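Local coordinates for protein DNA polymerase (Pyrobaculum calidifontis, PDB 5MDN) that probably catalyses template-directed DNA synthesis from deoxyribonucleoside triphosphates, releasing diphosphate, as a family B polymerase with an exonuclease domain of RNase H-like fold, at residues L166-E171 and F235-L240; V226-N231 and A274-Y279; I170-E175 and D184-L189. All blocks are in the same frame, centred on the assembly; numbering follows the deposited sequence.

Contact 1: L166-E171 and F235-L240; sequences LAFDIE and FDWPYL
Ile170 and Phe168, alternate residues of strand 165-172, face helix 232-247 and hold the side chain of Asp236 between them. The carboxylate reaches from the helix toward the strand; its OD1 lies 3.4 Å from Ile170 CG1, while its OD2 lies 3.9 Å from Phe168 CE2. Ring and carboxylate planes stand 65° apart. No hydrogen bond links the two segments; they meet through van der Waals contacts, those of the carboxylate included. Phe168 CB points toward the helix, and with CG between the backbone N and the carbonyl carbon (chi1 84°) the ring lies against the indole of Trp237. Phe168 CZ comes down over one face of that indole, 3.8 Å from Trp237 CE2, displaced toward the rim, with the two planes inclined at 47°. The rotation of the indole is also fixed by a hydrogen bond from its NE1 to Asn275 OD1. One turn on, Leu240 CD1 fills the angle between the strand residues, 4.2 Å from both Phe168 CE2 and Ile170 CG2. Ile170 CD1 meets Phe235 at the ring edge, 4.1 Å from CE1. Asp169 points to the opposite side of the strand, yet its OD1 is only 4.7 Å from Asp236 OD2, and a magnesium ion lies about 3 Å from its side chain. Both aspartates bind magnesium in this polymerase, and their pairing from strand and helix is characteristic of the DEDD-type 3'-5' exonuclease site in the RNase H-like fold.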
ATOM      1  N   LEU A 166      12.507 -15.647   1.250  1.00 58.18           N
ATOM      2  CA  LEU A 166      12.634 -16.144  -0.114  1.00 56.75           C
ATOM      3  C   LEU A 166      12.028 -15.126  -1.070  1.00 56.96           C
ATOM      4  O   LEU A 166      10.832 -14.827  -0.985  1.00 59.37           O
ATOM      5  CB  LEU A 166      11.939 -17.499  -0.274  1.00 58.68           C
ATOM      6  CG  LEU A 166      11.958 -18.076  -1.691  1.00 61.48           C
ATOM      7  CD1 LEU A 166      13.200 -18.921  -1.908  1.00 62.49           C
ATOM      8  CD2 LEU A 166      10.695 -18.872  -1.979  1.00 61.84           C
ATOM      9  N   ALA A 167      12.853 -14.598  -1.969  1.00 57.86           N
ATOM     10  CA  ALA A 167      12.390 -13.778  -3.077  1.00 56.69           C
ATOM     11  C   ALA A 167      12.219 -14.651  -4.314  1.00 56.71           C
ATOM     12  O   ALA A 167      12.981 -15.595  -4.539  1.00 54.97           O
ATOM     13  CB  ALA A 167      13.369 -12.639  -3.364  1.00 56.55           C
ATOM     14  N   PHE A 168      11.209 -14.331  -5.119  1.00 56.68           N
ATOM     15  CA  PHE A 168      10.970 -15.088  -6.338  1.00 57.15           C
ATOM     16  C   PHE A 168      10.423 -14.166  -7.418  1.00 62.73           C
ATOM     17  O   PHE A 168       9.699 -13.207  -7.135  1.00 65.02           O
ATOM     18  CB  PHE A 168      10.016 -16.266  -6.090  1.00 56.18           C
ATOM     19  CG  PHE A 168       8.559 -15.897  -6.130  1.00 54.40           C
ATOM     20  CD1 PHE A 168       7.961 -15.239  -5.068  1.00 52.57           C
ATOM     21  CD2 PHE A 168       7.781 -16.228  -7.229  1.00 53.05           C
ATOM     22  CE1 PHE A 168       6.616 -14.909  -5.106  1.00 51.42           C
ATOM     23  CE2 PHE A 168       6.437 -15.900  -7.272  1.00 51.96           C
ATOM     24  CZ  PHE A 168       5.854 -15.240  -6.210  1.00 50.72           C
ATOM     25  N   ASP A 169      10.791 -14.471  -8.659  1.00 60.37           N
ATOM     26  CA  ASP A 169      10.342 -13.736  -9.831  1.00 63.10           C
ATOM     27  C   ASP A 169      10.035 -14.736 -10.935  1.00 58.73           C
ATOM     28  O   ASP A 169      10.647 -15.805 -11.005  1.00 58.13           O
ATOM     29  CB  ASP A 169      11.401 -12.723 -10.294  1.00 67.93           C
ATOM     30  CG  ASP A 169      10.864 -11.740 -11.310  1.00 78.15           C
ATOM     31  OD1 ASP A 169      10.031 -10.888 -10.937  1.00 89.20           O
ATOM     32  OD2 ASP A 169      11.276 -11.821 -12.485  1.00 80.51           O
ATOM     33  N   ILE A 170       9.083 -14.386 -11.801  1.00 62.28           N
ATOM     34  CA  ILE A 170       8.710 -15.238 -12.921  1.00 61.92           C
ATOM     35  C   ILE A 170       8.672 -14.414 -14.200  1.00 65.97           C
ATOM     36  O   ILE A 170       8.543 -13.188 -14.179  1.00 75.28           O
ATOM     37  CB  ILE A 170       7.346 -15.937 -12.712  1.00 58.51           C
ATOM     38  CG1 ILE A 170       6.197 -14.956 -12.957  1.00 56.60           C
ATOM     39  CG2 ILE A 170       7.245 -16.532 -11.314  1.00 59.08           C
ATOM     40  CD1 ILE A 170       4.832 -15.605 -12.938  1.00 55.72           C
ATOM     41  N   GLU A 171       8.797 -15.115 -15.325  1.00 67.88           N
ATOM     42  CA  GLU A 171       8.513 -14.549 -16.636  1.00 66.97           C
ATOM     43  C   GLU A 171       7.721 -15.557 -17.456  1.00 65.43           C
ATOM     44  O   GLU A 171       8.035 -16.751 -17.461  1.00 67.15           O
ATOM     45  CB  GLU A 171       9.797 -14.150 -17.372  1.00 70.09           C
ATOM     46  CG  GLU A 171      10.501 -12.936 -16.777  1.00 73.36           C
ATOM     47  CD  GLU A 171       9.634 -11.685 -16.764  1.00 75.83           C
ATOM     48  OE1 GLU A 171       8.712 -11.578 -17.600  1.00 74.77           O
ATOM     49  OE2 GLU A 171       9.874 -10.807 -15.907  1.00 72.41           O
ATOM     50  N   PHE A 235      -0.026 -10.522 -10.276  1.00 51.65           N
ATOM     51  CA  PHE A 235       0.166 -11.391 -11.433  1.00 52.59           C
ATOM     52  C   PHE A 235       0.681 -12.772 -11.049  1.00 52.25           C
ATOM     53  O   PHE A 235       0.050 -13.775 -11.402  1.00 52.06           O
ATOM     54  CB  PHE A 235       1.118 -10.727 -12.437  1.00 55.24           C
ATOM     55  CG  PHE A 235       1.243 -11.477 -13.737  1.00 58.51           C
ATOM     56  CD1 PHE A 235       2.200 -12.468 -13.894  1.00 60.26           C
ATOM     57  CD2 PHE A 235       0.406 -11.188 -14.804  1.00 59.09           C
ATOM     58  CE1 PHE A 235       2.318 -13.159 -15.086  1.00 62.47           C
ATOM     59  CE2 PHE A 235       0.519 -11.875 -16.001  1.00 59.41           C
ATOM     60  CZ  PHE A 235       1.477 -12.861 -16.142  1.00 61.98           C
ATOM     61  N   ASP A 236       1.828 -12.853 -10.367  1.00 51.58           N
ATOM     62  CA  ASP A 236       2.549 -14.117 -10.228  1.00 52.96           C
ATOM     63  C   ASP A 236       1.679 -15.203  -9.601  1.00 51.91           C
ATOM     64  O   ASP A 236       1.467 -16.264 -10.196  1.00 56.91           O
ATOM     65  CB  ASP A 236       3.823 -13.904  -9.409  1.00 55.39           C
ATOM     66  CG  ASP A 236       4.837 -13.032 -10.127  1.00 61.06           C
ATOM     67  OD1 ASP A 236       4.520 -12.519 -11.221  1.00 62.67           O
ATOM     68  OD2 ASP A 236       5.957 -12.864  -9.599  1.00 70.01           O
ATOM     69  N   TRP A 237       1.178 -14.961  -8.388  1.00 50.17           N
ATOM     70  CA  TRP A 237       0.366 -15.979  -7.721  1.00 49.04           C
ATOM     71  C   TRP A 237      -0.897 -16.332  -8.497  1.00 49.78           C
ATOM     72  O   TRP A 237      -1.171 -17.534  -8.662  1.00 48.11           O
ATOM     73  CB  TRP A 237       0.040 -15.544  -6.289  1.00 46.26           C
ATOM     74  CG  TRP A 237       1.188 -15.683  -5.330  1.00 44.56           C
ATOM     75  CD1 TRP A 237       1.701 -14.711  -4.522  1.00 44.93           C
ATOM     76  CD2 TRP A 237       1.962 -16.864  -5.079  1.00 44.01           C
ATOM     77  NE1 TRP A 237       2.746 -15.212  -3.785  1.00 45.00           N
ATOM     78  CE2 TRP A 237       2.928 -16.531  -4.109  1.00 44.77           C
ATOM     79  CE3 TRP A 237       1.935 -18.169  -5.582  1.00 43.66           C
ATOM     80  CZ2 TRP A 237       3.856 -17.455  -3.630  1.00 45.42           C
ATOM     81  CZ3 TRP A 237       2.857 -19.084  -5.106  1.00 45.03           C
ATOM     82  CH2 TRP A 237       3.804 -18.723  -4.141  1.00 45.34           C
ATOM     83  N   PRO A 238      -1.710 -15.383  -8.978  1.00 51.79           N
ATOM     84  CA  PRO A 238      -2.865 -15.782  -9.802  1.00 52.97           C
ATOM     85  C   PRO A 238      -2.485 -16.601 -11.024  1.00 57.23           C
ATOM     86  O   PRO A 238      -3.247 -17.493 -11.421  1.00 60.34           O
ATOM     87  CB  PRO A 238      -3.499 -14.443 -10.200  1.00 53.67           C
ATOM     88  CG  PRO A 238      -3.067 -13.490  -9.158  1.00 53.53           C
ATOM     89  CD  PRO A 238      -1.710 -13.931  -8.705  1.00 52.83           C
ATOM     90  N   TYR A 239      -1.334 -16.327 -11.640  1.00 59.22           N
ATOM     91  CA  TYR A 239      -0.937 -17.085 -12.821  1.00 62.86           C
ATOM     92  C   TYR A 239      -0.484 -18.492 -12.447  1.00 62.23           C
ATOM     93  O   TYR A 239      -0.951 -19.478 -13.028  1.00 66.95           O
ATOM     94  CB  TYR A 239       0.166 -16.350 -13.579  1.00 64.77           C
ATOM     95  CG  TYR A 239       0.269 -16.787 -15.019  1.00 67.31           C
ATOM     96  CD1 TYR A 239       1.074 -17.858 -15.384  1.00 68.79           C
ATOM     97  CD2 TYR A 239      -0.457 -16.142 -16.010  1.00 69.05           C
ATOM     98  CE1 TYR A 239       1.162 -18.266 -16.698  1.00 68.56           C
ATOM     99  CE2 TYR A 239      -0.375 -16.543 -17.328  1.00 72.48           C
ATOM    100  CZ  TYR A 239       0.434 -17.606 -17.667  1.00 71.98           C
ATOM    101  OH  TYR A 239       0.517 -18.006 -18.981  1.00 69.67           O
ATOM    102  N   LEU A 240       0.436 -18.605 -11.484  1.00 58.14           N
ATOM    103  CA  LEU A 240       0.917 -19.920 -11.071  1.00 58.76           C
ATOM    104  C   LEU A 240      -0.216 -20.780 -10.521  1.00 60.60           C
ATOM    105  O   LEU A 240      -0.238 -21.997 -10.734  1.00 63.70           O
ATOM    106  CB  LEU A 240       2.033 -19.780 -10.037  1.00 58.31           C
ATOM    107  CG  LEU A 240       3.367 -19.246 -10.556  1.00 60.25           C
ATOM    108  CD1 LEU A 240       4.202 -18.679  -9.417  1.00 61.28           C
ATOM    109  CD2 LEU A 240       4.128 -20.332 -11.301  1.00 62.41           C
TER

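Contact 2: V226-N231 and A274-Y279; sequences VIVGYN and ANVDLY
Strands 226-229 and 274-277 are parallel neighbours at one side of the exonuclease sheet, the latter being outermost, and the chain passes between them by way of helix 232-247, a beta-alpha-beta crossover of the RNase H-like fold. The strand axes run 17° apart. Ile227 sits astride Asn275, donating from its N to Ala274 O (2.8 Å) and accepting at its O from Val276 N (2.8 Å); Gly229 N to Val276 O and Leu278 N to Gly229 O (2.9 Å) carry the ladder to the strand ends. Val226, Val228, Ala274 and Val276 line one face, where Val226 CG1 touches Val276 CG2 at 3.7 Å and Val228 lies beside Val276, pointing the same way. On the other face, beneath helix 232-247, Ile227 CG2 lies 4.0 Å from Asn275 OD1, and Asn275 ND2 donates to Trp268 O. Asp277 is the N-cap of helix 278-282. With CG opposite its own backbone N (chi1 -177°), the carboxylate swings across to Asn231, in the turn after strand 226-229: OD1 takes Tyr279 N from above the carboxylate plane (3.1 Å) and, weakly, Asn231 N, while OD2 accepts from Asn233 N at the start of helix 232-247. Replacing Asp277 by a leucine would probably leave the amides of Tyr279 and Asn233 without their acceptor and both helix starts less firmly tied together. Past the strands the two tyrosines cross, Tyr230 anchored by its OH on Lys291 O, and Tyr279 CB sits over the face of the Tyr230 ring, 4.3 Å from its centroid and 13° off the normal.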
ATOM      1  N   VAL A 226       9.031 -15.883   5.210  1.00 56.61           N
ATOM      2  CA  VAL A 226       8.465 -14.814   4.399  1.00 54.99           C
ATOM      3  C   VAL A 226       8.753 -15.112   2.934  1.00 55.82           C
ATOM      4  O   VAL A 226       9.870 -15.507   2.577  1.00 57.87           O
ATOM      5  CB  VAL A 226       9.033 -13.435   4.797  1.00 55.50           C
ATOM      6  CG1 VAL A 226       8.232 -12.322   4.139  1.00 56.25           C
ATOM      7  CG2 VAL A 226       9.034 -13.276   6.311  1.00 57.50           C
ATOM      8  N   ILE A 227       7.744 -14.927   2.086  1.00 53.34           N
ATOM      9  CA  ILE A 227       7.899 -15.005   0.639  1.00 52.47           C
ATOM     10  C   ILE A 227       7.630 -13.620   0.070  1.00 53.28           C
ATOM     11  O   ILE A 227       6.519 -13.090   0.207  1.00 55.17           O
ATOM     12  CB  ILE A 227       6.963 -16.053   0.019  1.00 52.36           C
ATOM     13  CG1 ILE A 227       7.404 -17.462   0.413  1.00 53.93           C
ATOM     14  CG2 ILE A 227       6.926 -15.908  -1.496  1.00 53.72           C
ATOM     15  CD1 ILE A 227       6.462 -18.555  -0.057  1.00 55.82           C
ATOM     16  N   VAL A 228       8.638 -13.031  -0.567  1.00 50.24           N
ATOM     17  CA  VAL A 228       8.548 -11.682  -1.111  1.00 52.90           C
ATOM     18  C   VAL A 228       8.572 -11.750  -2.629  1.00 52.05           C
ATOM     19  O   VAL A 228       9.308 -12.551  -3.218  1.00 55.19           O
ATOM     20  CB  VAL A 228       9.682 -10.777  -0.591  1.00 56.09           C
ATOM     21  CG1 VAL A 228       9.228 -10.012   0.643  1.00 58.33           C
ATOM     22  CG2 VAL A 228      10.919 -11.606  -0.284  1.00 57.30           C
ATOM     23  N   GLY A 229       7.754 -10.909  -3.259  1.00 49.77           N
ATOM     24  CA  GLY A 229       7.765 -10.741  -4.697  1.00 51.51           C
ATOM     25  C   GLY A 229       7.374  -9.319  -5.027  1.00 52.03           C
ATOM     26  O   GLY A 229       6.993  -8.537  -4.152  1.00 53.88           O
ATOM     27  N   TYR A 230       7.471  -8.985  -6.309  1.00 56.99           N
ATOM     28  CA  TYR A 230       7.043  -7.684  -6.807  1.00 54.00           C
ATOM     29  C   TYR A 230       5.824  -7.892  -7.695  1.00 52.40           C
ATOM     30  O   TYR A 230       5.917  -8.544  -8.740  1.00 53.98           O
ATOM     31  CB  TYR A 230       8.165  -6.979  -7.567  1.00 54.67           C
ATOM     32  CG  TYR A 230       7.953  -5.486  -7.671  1.00 54.89           C
ATOM     33  CD1 TYR A 230       7.217  -4.939  -8.713  1.00 55.01           C
ATOM     34  CD2 TYR A 230       8.475  -4.626  -6.715  1.00 55.29           C
ATOM     35  CE1 TYR A 230       7.014  -3.573  -8.803  1.00 55.38           C
ATOM     36  CE2 TYR A 230       8.280  -3.260  -6.797  1.00 55.01           C
ATOM     37  CZ  TYR A 230       7.549  -2.740  -7.844  1.00 55.12           C
ATOM     38  OH  TYR A 230       7.348  -1.382  -7.932  1.00 55.61           O
ATOM     39  N   ASN A 231       4.683  -7.348  -7.266  1.00 52.66           N
ATOM     40  CA  ASN A 231       3.386  -7.607  -7.892  1.00 51.37           C
ATOM     41  C   ASN A 231       3.054  -9.098  -7.883  1.00 52.69           C
ATOM     42  O   ASN A 231       2.422  -9.614  -8.809  1.00 54.65           O
ATOM     43  CB  ASN A 231       3.325  -7.043  -9.315  1.00 50.23           C
ATOM     44  CG  ASN A 231       1.905  -6.779  -9.777  1.00 52.42           C
ATOM     45  OD1 ASN A 231       1.058  -6.333  -9.000  1.00 53.17           O
ATOM     46  ND2 ASN A 231       1.636  -7.050 -11.048  1.00 54.03           N
ATOM     47  N   ALA A 274       4.419 -15.685   5.703  1.00 50.64           N
ATOM     48  CA  ALA A 274       4.010 -14.339   5.312  1.00 49.17           C
ATOM     49  C   ALA A 274       4.314 -14.128   3.831  1.00 47.30           C
ATOM     50  O   ALA A 274       5.480 -14.032   3.437  1.00 50.25           O
ATOM     51  CB  ALA A 274       4.716 -13.293   6.172  1.00 50.20           C
ATOM     52  N   ASN A 275       3.265 -14.059   3.014  1.00 46.66           N
ATOM     53  CA  ASN A 275       3.396 -13.686   1.610  1.00 47.46           C
ATOM     54  C   ASN A 275       3.293 -12.167   1.506  1.00 49.96           C
ATOM     55  O   ASN A 275       2.206 -11.599   1.661  1.00 53.13           O
ATOM     56  CB  ASN A 275       2.329 -14.371   0.763  1.00 50.11           C
ATOM     57  CG  ASN A 275       2.384 -13.952  -0.691  1.00 53.49           C
ATOM     58  OD1 ASN A 275       3.459 -13.888  -1.290  1.00 57.31           O
ATOM     59  ND2 ASN A 275       1.224 -13.670  -1.270  1.00 53.24           N
ATOM     60  N   VAL A 276       4.422 -11.511   1.243  1.00 52.33           N
ATOM     61  CA  VAL A 276       4.489 -10.059   1.132  1.00 50.83           C
ATOM     62  C   VAL A 276       4.681  -9.689  -0.332  1.00 48.45           C
ATOM     63  O   VAL A 276       5.552 -10.245  -1.013  1.00 48.63           O
ATOM     64  CB  VAL A 276       5.618  -9.480   2.002  1.00 51.77           C
ATOM     65  CG1 VAL A 276       5.618  -7.962   1.925  1.00 50.54           C
ATOM     66  CG2 VAL A 276       5.464  -9.942   3.443  1.00 53.44           C
ATOM     67  N   ASP A 277       3.871  -8.750  -0.810  1.00 49.59           N
ATOM     68  CA  ASP A 277       3.998  -8.191  -2.152  1.00 49.87           C
ATOM     69  C   ASP A 277       4.498  -6.760  -2.004  1.00 49.54           C
ATOM     70  O   ASP A 277       3.774  -5.893  -1.503  1.00 50.06           O
ATOM     71  CB  ASP A 277       2.666  -8.248  -2.898  1.00 49.54           C
ATOM     72  CG  ASP A 277       2.768  -7.739  -4.328  1.00 51.17           C
ATOM     73  OD1 ASP A 277       3.883  -7.378  -4.765  1.00 50.96           O
ATOM     74  OD2 ASP A 277       1.728  -7.705  -5.021  1.00 52.38           O
ATOM     75  N   LEU A 278       5.736  -6.516  -2.441  1.00 50.31           N
ATOM     76  CA  LEU A 278       6.345  -5.204  -2.257  1.00 49.90           C
ATOM     77  C   LEU A 278       5.652  -4.125  -3.075  1.00 50.00           C
ATOM     78  O   LEU A 278       5.738  -2.946  -2.719  1.00 51.20           O
ATOM     79  CB  LEU A 278       7.833  -5.256  -2.606  1.00 51.20           C
ATOM     80  CG  LEU A 278       8.662  -6.243  -1.784  1.00 53.49           C
ATOM     81  CD1 LEU A 278      10.122  -6.197  -2.204  1.00 55.56           C
ATOM     82  CD2 LEU A 278       8.516  -5.955  -0.297  1.00 53.73           C
ATOM     83  N   TYR A 279       4.973  -4.490  -4.163  1.00 51.66           N
ATOM     84  CA  TYR A 279       4.226  -3.492  -4.919  1.00 52.72           C
ATOM     85  C   TYR A 279       3.058  -2.925  -4.120  1.00 51.62           C
ATOM     86  O   TYR A 279       2.600  -1.817  -4.416  1.00 50.00           O
ATOM     87  CB  TYR A 279       3.726  -4.088  -6.236  1.00 55.19           C
ATOM     88  CG  TYR A 279       3.064  -3.081  -7.153  1.00 59.29           C
ATOM     89  CD1 TYR A 279       3.671  -1.864  -7.434  1.00 61.20           C
ATOM     90  CD2 TYR A 279       1.835  -3.351  -7.743  1.00 63.02           C
ATOM     91  CE1 TYR A 279       3.070  -0.941  -8.272  1.00 64.07           C
ATOM     92  CE2 TYR A 279       1.227  -2.434  -8.582  1.00 65.30           C
ATOM     93  CZ  TYR A 279       1.849  -1.232  -8.843  1.00 67.46           C
ATOM     94  OH  TYR A 279       1.243  -0.323  -9.679  1.00 74.36           O
TER

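Contact 3: I170-E175 and D184-L189; sequences IEVYNE and DPVVML
Strands 165-172 and 186-193 run antiparallel here, their short axes 162° apart, and the pairing slips by one residue between Glu171 and Val172. Glu171 O accepts two amides, Val187 N at 3.0 Å and Met188 N at 3.3 Å, while Glu171 N donates to Met188 O at 3.0 Å. Beyond the bulge, Tyr173 N gives Pro185 O only a weak bond. On the face toward helix 232-247, Ile170 CG2 packs against Leu189 CD1 at 3.7 Å, the two side chains crossing at an angle, and Val172 and Val186 follow on the same face. Tyr173 CB rests on Pro185 CD (3.8 Å); with CG opposite the backbone N (chi1 -166°) the ring brings its edge, through CD1, to Val187 CG2 at 4.2 Å, and its OH bonds to Asn321 OD1. Asp184, beside that ring, forms a salt bridge with Arg176. The Glu171 side chain leads away from strand 186-193 toward Tyr332 and Asp336, about 4 Å from a bound magnesium ion. Val187 and Met188 of strand 186-193 both face Glu171, a classic beta bulge set opposite the strand whose Asp-Ile-Glu sequence is the first exonuclease motif of family B polymerases.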
ATOM      1  N   ILE A 170       9.083 -14.386 -11.801  1.00 62.28           N
ATOM      2  CA  ILE A 170       8.710 -15.238 -12.921  1.00 61.92           C
ATOM      3  C   ILE A 170       8.672 -14.414 -14.200  1.00 65.97           C
ATOM      4  O   ILE A 170       8.543 -13.188 -14.179  1.00 75.28           O
ATOM      5  CB  ILE A 170       7.346 -15.937 -12.712  1.00 58.51           C
ATOM      6  CG1 ILE A 170       6.197 -14.956 -12.957  1.00 56.60           C
ATOM      7  CG2 ILE A 170       7.245 -16.532 -11.314  1.00 59.08           C
ATOM      8  CD1 ILE A 170       4.832 -15.605 -12.938  1.00 55.72           C
ATOM      9  N   GLU A 171       8.797 -15.115 -15.325  1.00 67.88           N
ATOM     10  CA  GLU A 171       8.513 -14.549 -16.636  1.00 66.97           C
ATOM     11  C   GLU A 171       7.721 -15.557 -17.456  1.00 65.43           C
ATOM     12  O   GLU A 171       8.035 -16.751 -17.461  1.00 67.15           O
ATOM     13  CB  GLU A 171       9.797 -14.150 -17.372  1.00 70.09           C
ATOM     14  CG  GLU A 171      10.501 -12.936 -16.777  1.00 73.36           C
ATOM     15  CD  GLU A 171       9.634 -11.685 -16.764  1.00 75.83           C
ATOM     16  OE1 GLU A 171       8.712 -11.578 -17.600  1.00 74.77           O
ATOM     17  OE2 GLU A 171       9.874 -10.807 -15.907  1.00 72.41           O
ATOM     18  N   VAL A 172       6.693 -15.068 -18.142  1.00 67.23           N
ATOM     19  CA  VAL A 172       5.715 -15.901 -18.828  1.00 67.80           C
ATOM     20  C   VAL A 172       5.792 -15.593 -20.317  1.00 74.32           C
ATOM     21  O   VAL A 172       5.925 -14.427 -20.702  1.00 79.02           O
ATOM     22  CB  VAL A 172       4.294 -15.667 -18.275  1.00 67.52           C
ATOM     23  CG1 VAL A 172       3.261 -16.356 -19.139  1.00 68.10           C
ATOM     24  CG2 VAL A 172       4.199 -16.144 -16.833  1.00 68.77           C
ATOM     25  N   TYR A 173       5.674 -16.636 -21.145  1.00 76.87           N
ATOM     26  CA  TYR A 173       5.845 -16.587 -22.597  1.00 78.62           C
ATOM     27  C   TYR A 173       5.239 -15.345 -23.248  1.00 83.75           C
ATOM     28  O   TYR A 173       5.977 -14.508 -23.773  1.00 88.79           O
ATOM     29  CB  TYR A 173       5.237 -17.851 -23.210  1.00 79.47           C
ATOM     30  CG  TYR A 173       5.616 -18.092 -24.647  1.00 81.63           C
ATOM     31  CD1 TYR A 173       6.945 -18.253 -25.012  1.00 82.90           C
ATOM     32  CD2 TYR A 173       4.648 -18.180 -25.636  1.00 80.31           C
ATOM     33  CE1 TYR A 173       7.303 -18.481 -26.323  1.00 81.39           C
ATOM     34  CE2 TYR A 173       4.996 -18.412 -26.950  1.00 83.53           C
ATOM     35  CZ  TYR A 173       6.324 -18.557 -27.290  1.00 83.55           C
ATOM     36  OH  TYR A 173       6.669 -18.787 -28.602  1.00 83.04           O
ATOM     37  N   ASN A 174       3.909 -15.234 -23.254  1.00 85.22           N
ATOM     38  CA  ASN A 174       3.183 -14.017 -23.641  1.00 85.87           C
ATOM     39  C   ASN A 174       3.365 -13.624 -25.116  1.00 83.68           C
ATOM     40  O   ASN A 174       3.220 -12.451 -25.470  1.00 80.32           O
ATOM     41  CB  ASN A 174       3.536 -12.850 -22.692  1.00 88.52           C
ATOM     42  CG  ASN A 174       4.593 -11.888 -23.247  1.00 89.72           C
ATOM     43  OD1 ASN A 174       4.358 -10.682 -23.323  1.00 94.44           O
ATOM     44  ND2 ASN A 174       5.750 -12.412 -23.630  1.00 86.12           N
ATOM     45  N   GLU A 175       3.623 -14.593 -26.004  1.00 86.19           N
ATOM     46  CA  GLU A 175       3.764 -14.276 -27.428  1.00 89.99           C
ATOM     47  C   GLU A 175       2.582 -13.459 -27.934  1.00 90.47           C
ATOM     48  O   GLU A 175       2.756 -12.496 -28.691  1.00 91.83           O
ATOM     49  CB  GLU A 175       3.902 -15.554 -28.258  1.00 94.35           C
ATOM     50  CG  GLU A 175       4.104 -15.302 -29.751  1.00 98.74           C
ATOM     51  CD  GLU A 175       4.032 -16.573 -30.581  1.00100.93           C
ATOM     52  OE1 GLU A 175       4.317 -17.660 -30.034  1.00103.82           O
ATOM     53  OE2 GLU A 175       3.692 -16.486 -31.780  1.00 99.86           O
ATOM     54  N   ASP A 184      -0.143 -20.884 -22.314  1.00 81.11           N
ATOM     55  CA  ASP A 184       1.138 -20.172 -22.288  1.00 77.78           C
ATOM     56  C   ASP A 184       1.948 -20.590 -21.066  1.00 73.31           C
ATOM     57  O   ASP A 184       1.474 -20.430 -19.934  1.00 69.80           O
ATOM     58  CB  ASP A 184       0.918 -18.662 -22.277  1.00 80.68           C
ATOM     59  CG  ASP A 184       0.080 -18.188 -23.442  1.00 84.09           C
ATOM     60  OD1 ASP A 184      -1.136 -18.474 -23.460  1.00 88.93           O
ATOM     61  OD2 ASP A 184       0.638 -17.525 -24.341  1.00 88.04           O
ATOM     62  N   PRO A 185       3.156 -21.120 -21.242  1.00 72.62           N
ATOM     63  CA  PRO A 185       3.897 -21.700 -20.120  1.00 71.91           C
ATOM     64  C   PRO A 185       4.718 -20.680 -19.341  1.00 69.39           C
ATOM     65  O   PRO A 185       5.087 -19.615 -19.840  1.00 69.25           O
ATOM     66  CB  PRO A 185       4.819 -22.708 -20.818  1.00 71.76           C
ATOM     67  CG  PRO A 185       5.110 -22.064 -22.129  1.00 71.52           C
ATOM     68  CD  PRO A 185       3.830 -21.364 -22.530  1.00 71.25           C
ATOM     69  N   VAL A 186       5.001 -21.039 -18.089  1.00 68.56           N
ATOM     70  CA  VAL A 186       5.934 -20.279 -17.258  1.00 66.04           C
ATOM     71  C   VAL A 186       7.349 -20.573 -17.751  1.00 65.51           C
ATOM     72  O   VAL A 186       7.872 -21.672 -17.552  1.00 64.88           O
ATOM     73  CB  VAL A 186       5.778 -20.623 -15.772  1.00 64.41           C
ATOM     74  CG1 VAL A 186       6.868 -19.951 -14.949  1.00 63.09           C
ATOM     75  CG2 VAL A 186       4.401 -20.209 -15.272  1.00 63.43           C
ATOM     76  N   VAL A 187       7.968 -19.589 -18.402  1.00 69.22           N
ATOM     77  CA  VAL A 187       9.226 -19.820 -19.105  1.00 70.00           C
ATOM     78  C   VAL A 187      10.397 -19.894 -18.129  1.00 68.61           C
ATOM     79  O   VAL A 187      11.231 -20.804 -18.207  1.00 66.26           O
ATOM     80  CB  VAL A 187       9.434 -18.733 -20.179  1.00 73.83           C
ATOM     81  CG1 VAL A 187      10.879 -18.256 -20.218  1.00 76.93           C
ATOM     82  CG2 VAL A 187       9.001 -19.250 -21.547  1.00 74.85           C
ATOM     83  N   MET A 188      10.480 -18.946 -17.194  1.00 67.94           N
ATOM     84  CA  MET A 188      11.564 -18.915 -16.225  1.00 69.18           C
ATOM     85  C   MET A 188      11.017 -18.530 -14.859  1.00 67.35           C
ATOM     86  O   MET A 188      10.032 -17.796 -14.749  1.00 67.25           O
ATOM     87  CB  MET A 188      12.666 -17.925 -16.635  1.00 72.17           C
ATOM     88  CG  MET A 188      13.721 -18.492 -17.571  1.00 76.57           C
ATOM     89  SD  MET A 188      14.992 -17.270 -17.953  1.00 84.01           S
ATOM     90  CE  MET A 188      16.243 -18.301 -18.714  1.00 84.28           C
ATOM     91  N   LEU A 189      11.668 -19.042 -13.817  1.00 66.60           N
ATOM     92  CA  LEU A 189      11.310 -18.699 -12.443  1.00 64.06           C
ATOM     93  C   LEU A 189      12.584 -18.733 -11.612  1.00 63.74           C
ATOM     94  O   LEU A 189      13.161 -19.806 -11.410  1.00 66.18           O
ATOM     95  CB  LEU A 189      10.262 -19.664 -11.888  1.00 63.74           C
ATOM     96  CG  LEU A 189       9.563 -19.323 -10.568  1.00 63.49           C
ATOM     97  CD1 LEU A 189       8.192 -19.981 -10.517  1.00 62.49           C
ATOM     98  CD2 LEU A 189      10.392 -19.746  -9.365  1.00 64.43           C
TER

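In the fold
All three contacts belong to the exonuclease domain and its five-stranded mixed sheet. Strand 165-172 is central to the set: contact 3 pairs it with strand 186-193, contact 1 covers it with helix 232-247, and contact 2 joins the next two strands, 226-229 and 274-277. Along the chain contact 3 closes first, and contacts 1 and 2 interlock, their segments alternating. Contact 1 centres about 9 Å from contact 2 and 10 Å from contact 3, touching both; contacts 2 and 3 are 19 Å apart by centres. Tyr239 OH, bonded to Asp184 O, ties the helix to contact 3. Sheet and helix together thus position the magnesium-binding residues Asp169 and Asp236.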